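Local structure of motility-associated killing factor MakB (Vibrio cholerae serotype O1, 6W1W) at residues A[70-73]-A[74-77]; A[120-123]-A[124-127]. The protein probably acts as one component of a three-component cytotoxin of Vibrio cholerae that structurally resembles alpha-pore-forming toxins. All blocks are in the same frame, centred on the assembly; numbering follows the deposited sequence.

In the fold
Two neighbouring helices of one bundle illustrate how a single backbone pattern serves different surroundings. Contact 1 is a turn near the start of helix 69-90, contact 2 a turn inside the long helix 100-151, and their centres lie about 11 Å apart on the same side of the chain's centre. They meet directly: Ile72 CG2 packs on Ala124 CB at 3.6 Å, and the amide end of Gln75 lies beside the backbone of Leu120. Both also face helix 276-302. Contact 1 is mostly apolar, burying Ile72, Ile76 and Ile77 while Lys71 is exposed; contact 2 carries mainly polar side chains, with Thr121 and the small Ala124 buried and Glu123 exposed.

Contact 1 of 2, residues A[70-73]-A[74-77]; sequences PKIF and AQII
Ala74 begins the second half of this helical turn, and its amide gives only a weak hydrogen bond to Pro70 O, while its CB rests 3.4 Å from that same carbonyl oxygen. One step on, Gln75 N donates to Lys71 O at 3.0 Å. The Gln75 side chain, with CG anti to the backbone N (chi1 168°) and an extended course beyond it, runs alongside Ile72, and its OE1 comes 3.9 Å from Ile72 CD1. These two side chains point the same way, and both touch helix 100-151. Ile76 follows, its amide bonded to Ile72 O at 3.0 Å with a weak second bond to Phe73 O; its side chain merely grazes Ile72 and packs instead on Leu280 and Leu283 of helix 276-302. The main side-chain meeting is made by Ile77. Its amide bonds to Phe73 O at 2.8 Å. Ile77 CG1 sits over one face of the Phe73 ring, offset toward the rim, in a CH-pi contact 3.7 Å from the centroid. CD1 carries on to the far end of the ring, 3.5 Å from Phe73 CZ. The ring reaches this position because CG is anti to the backbone N (chi1 176°), which swings it along the helix toward Ile77. Phe23 meets the same ring, and Ile77 touches helix 316-333. Such i to i+4 aromatic-aliphatic pairing on an amphipathic alpha-helix is at home in the elongated helical bundle of an alpha-pore-forming toxin relative.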
loop_
_atom_site.group_PDB
_atom_site.type_symbol
_atom_site.label_atom_id
_atom_site.label_comp_id
_atom_site.label_asym_id
_atom_site.label_seq_id
_atom_site.Cartn_x
_atom_site.Cartn_y
_atom_site.Cartn_z
ATOM N N PRO A 70 10.489 3.595 -2.433
ATOM C CA PRO A 70 10.640 5.034 -2.713
ATOM C C PRO A 70 11.238 5.323 -4.081
ATOM O O PRO A 70 11.007 6.412 -4.622
ATOM C CB PRO A 70 11.561 5.518 -1.586
ATOM C CG PRO A 70 12.333 4.312 -1.199
ATOM C CD PRO A 70 11.372 3.168 -1.332
ATOM N N LYS A 71 11.993 4.388 -4.660
ATOM C CA LYS A 71 12.550 4.612 -5.991
ATOM C C LYS A 71 11.476 4.486 -7.066
ATOM O O LYS A 71 11.377 5.334 -7.959
ATOM C CB LYS A 71 13.690 3.629 -6.257
ATOM C CG LYS A 71 14.991 3.934 -5.525
ATOM C CD LYS A 71 16.108 3.005 -5.994
ATOM C CE LYS A 71 17.470 3.430 -5.454
ATOM N NZ LYS A 71 17.582 3.251 -3.980
ATOM N N ILE A 72 10.663 3.427 -6.995
ATOM C CA ILE A 72 9.651 3.188 -8.020
ATOM C C ILE A 72 8.558 4.246 -7.950
ATOM O O ILE A 72 8.065 4.717 -8.983
ATOM C CB ILE A 72 9.074 1.766 -7.879
ATOM C CG1 ILE A 72 10.148 0.717 -8.166
ATOM C CG2 ILE A 72 7.889 1.568 -8.809
ATOM C CD1 ILE A 72 10.624 0.714 -9.601
ATOM N N PHE A 73 8.166 4.640 -6.737
ATOM C CA PHE A 73 7.099 5.627 -6.588
ATOM C C PHE A 73 7.513 6.976 -7.162
ATOM O O PHE A 73 6.773 7.582 -7.944
ATOM C CB PHE A 73 6.708 5.760 -5.117
ATOM C CG PHE A 73 5.683 6.824 -4.860
ATOM C CD1 PHE A 73 5.957 7.872 -3.995
ATOM C CD2 PHE A 73 4.448 6.784 -5.490
ATOM C CE1 PHE A 73 5.018 8.857 -3.755
ATOM C CE2 PHE A 73 3.505 7.765 -5.255
ATOM C CZ PHE A 73 3.791 8.804 -4.385
ATOM N N ALA A 74 8.701 7.463 -6.790
ATOM C CA ALA A 74 9.219 8.686 -7.396
ATOM C C ALA A 74 9.406 8.530 -8.898
ATOM O O ALA A 74 9.368 9.522 -9.636
ATOM C CB ALA A 74 10.540 9.082 -6.739
ATOM N N GLN A 75 9.617 7.301 -9.369
ATOM C CA GLN A 75 9.796 7.084 -10.801
ATOM C C GLN A 75 8.481 7.238 -11.556
ATOM O O GLN A 75 8.469 7.738 -12.685
ATOM C CB GLN A 75 10.409 5.702 -11.032
ATOM C CG GLN A 75 10.405 5.187 -12.465
ATOM C CD GLN A 75 11.010 3.795 -12.572
ATOM O OE1 GLN A 75 12.044 3.509 -11.966
ATOM N NE2 GLN A 75 10.350 2.916 -13.320
ATOM N N ILE A 76 7.365 6.836 -10.946
ATOM C CA ILE A 76 6.061 6.990 -11.581
ATOM C C ILE A 76 5.478 8.383 -11.343
ATOM O O ILE A 76 4.791 8.924 -12.216
ATOM C CB ILE A 76 5.117 5.880 -11.086
ATOM C CG1 ILE A 76 5.499 4.547 -11.742
ATOM C CG2 ILE A 76 3.673 6.229 -11.375
ATOM C CD1 ILE A 76 4.665 3.378 -11.297
ATOM N N ILE A 77 5.752 8.982 -10.183
ATOM C CA ILE A 77 5.394 10.381 -9.958
ATOM C C ILE A 77 6.017 11.255 -11.038
ATOM O O ILE A 77 5.321 11.978 -11.760
ATOM C CB ILE A 77 5.838 10.835 -8.555
ATOM C CG1 ILE A 77 4.976 10.190 -7.464
ATOM C CG2 ILE A 77 5.815 12.364 -8.447
ATOM C CD1 ILE A 77 3.665 10.882 -7.213
#

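Contact 2 of 2, residues A[120-123]-A[124-127]; sequences LTNE and AQQV
Leu120 O and Thr121 O accept the amides of Ala124 and Gln125, the i to i+4 pattern of an alpha-helix. The first of these bonds, Ala124 N to Leu120 O, measures 3.3 Å, and the second, Gln125 N to Thr121 O, 3.0 Å. Further along, Glu123 O is shared by Gln126 N and Val127 N, and both bonds are weak. Ala124 CB nestles against the turn before it, 3.3 Å from Thr121 O, and its small methyl faces helix 69-90. This is close helix-helix packing in an elongated helical bundle, consistent with the similarity to alpha-pore-forming toxins. Gln125 projects from the neighbouring side of the helix and packs on Leu280 and Pro281 of helix 276-302. The same helix receives Thr121, whose OG1 is bonded to Asn117 O, and Asn122, whose OD1 makes a weak hydrogen bond to Ser284 OG. The exposed Gln126, with CG anti to the carbonyl carbon (chi1 -60°), leans back along the preceding turn, its CG 3.5 Å from Asn122 O. Val127, one residue later, sets CG2 3.3 Å from Glu123 O.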
loop_
_atom_site.group_PDB
_atom_site.type_symbol
_atom_site.label_atom_id
_atom_site.label_comp_id
_atom_site.label_asym_id
_atom_site.label_seq_id
_atom_site.Cartn_x
_atom_site.Cartn_y
_atom_site.Cartn_z
ATOM N N LEU A 120 9.394 1.458 -18.310
ATOM C CA LEU A 120 9.706 1.506 -16.884
ATOM C C LEU A 120 8.485 1.250 -16.006
ATOM O O LEU A 120 8.644 0.978 -14.811
ATOM C CB LEU A 120 10.341 2.854 -16.534
ATOM C CG LEU A 120 11.858 2.991 -16.712
ATOM C CD1 LEU A 120 12.601 1.916 -15.920
ATOM C CD2 LEU A 120 12.263 2.965 -18.185
ATOM N N THR A 121 7.276 1.328 -16.565
ATOM C CA THR A 121 6.086 0.934 -15.816
ATOM C C THR A 121 5.956 -0.583 -15.759
ATOM O O THR A 121 5.742 -1.157 -14.686
ATOM C CB THR A 121 4.826 1.547 -16.434
ATOM O OG1 THR A 121 4.820 2.964 -16.223
ATOM C CG2 THR A 121 3.574 0.945 -15.812
ATOM N N ASN A 122 6.088 -1.250 -16.910
ATOM C CA ASN A 122 5.972 -2.705 -16.939
ATOM C C ASN A 122 7.094 -3.381 -16.164
ATOM O O ASN A 122 6.908 -4.492 -15.653
ATOM C CB ASN A 122 5.951 -3.202 -18.383
ATOM C CG ASN A 122 4.676 -2.820 -19.105
ATOM O OD1 ASN A 122 3.624 -2.659 -18.482
ATOM N ND2 ASN A 122 4.759 -2.673 -20.424
ATOM N N GLU A 123 8.259 -2.740 -16.070
ATOM C CA GLU A 123 9.312 -3.264 -15.209
ATOM C C GLU A 123 9.002 -3.024 -13.738
ATOM O O GLU A 123 9.401 -3.822 -12.883
ATOM C CB GLU A 123 10.663 -2.646 -15.575
ATOM C CG GLU A 123 11.181 -3.072 -16.942
ATOM C CD GLU A 123 12.602 -2.611 -17.200
ATOM O OE1 GLU A 123 13.179 -1.919 -16.331
ATOM O OE2 GLU A 123 13.143 -2.946 -18.275
ATOM N N ALA A 124 8.288 -1.944 -13.424
ATOM C CA ALA A 124 7.884 -1.722 -12.041
ATOM C C ALA A 124 6.864 -2.755 -11.588
ATOM O O ALA A 124 6.798 -3.080 -10.397
ATOM C CB ALA A 124 7.312 -0.316 -11.869
ATOM N N GLN A 125 6.057 -3.275 -12.516
ATOM C CA GLN A 125 5.059 -4.267 -12.139
ATOM C C GLN A 125 5.703 -5.602 -11.789
ATOM O O GLN A 125 5.160 -6.352 -10.971
ATOM C CB GLN A 125 4.046 -4.453 -13.270
ATOM C CG GLN A 125 2.840 -5.304 -12.902
ATOM C CD GLN A 125 1.899 -5.520 -14.072
ATOM O OE1 GLN A 125 0.870 -6.185 -13.941
ATOM N NE2 GLN A 125 2.247 -4.958 -15.225
ATOM N N GLN A 126 6.852 -5.917 -12.391
ATOM C CA GLN A 126 7.492 -7.198 -12.122
ATOM C C GLN A 126 8.212 -7.197 -10.782
ATOM O O GLN A 126 8.375 -8.260 -10.172
ATOM C CB GLN A 126 8.463 -7.542 -13.248
ATOM C CG GLN A 126 7.813 -7.665 -14.616
ATOM C CD GLN A 126 8.825 -7.596 -15.738
ATOM O OE1 GLN A 126 8.513 -7.868 -16.899
ATOM N NE2 GLN A 126 10.052 -7.223 -15.397
ATOM N N VAL A 127 8.648 -6.029 -10.309
ATOM C CA VAL A 127 9.296 -5.958 -9.005
ATOM C C VAL A 127 8.305 -6.302 -7.900
ATOM O O VAL A 127 8.639 -7.020 -6.952
ATOM C CB VAL A 127 9.923 -4.570 -8.794
ATOM C CG1 VAL A 127 10.681 -4.535 -7.476
ATOM C CG2 VAL A 127 10.848 -4.226 -9.951
#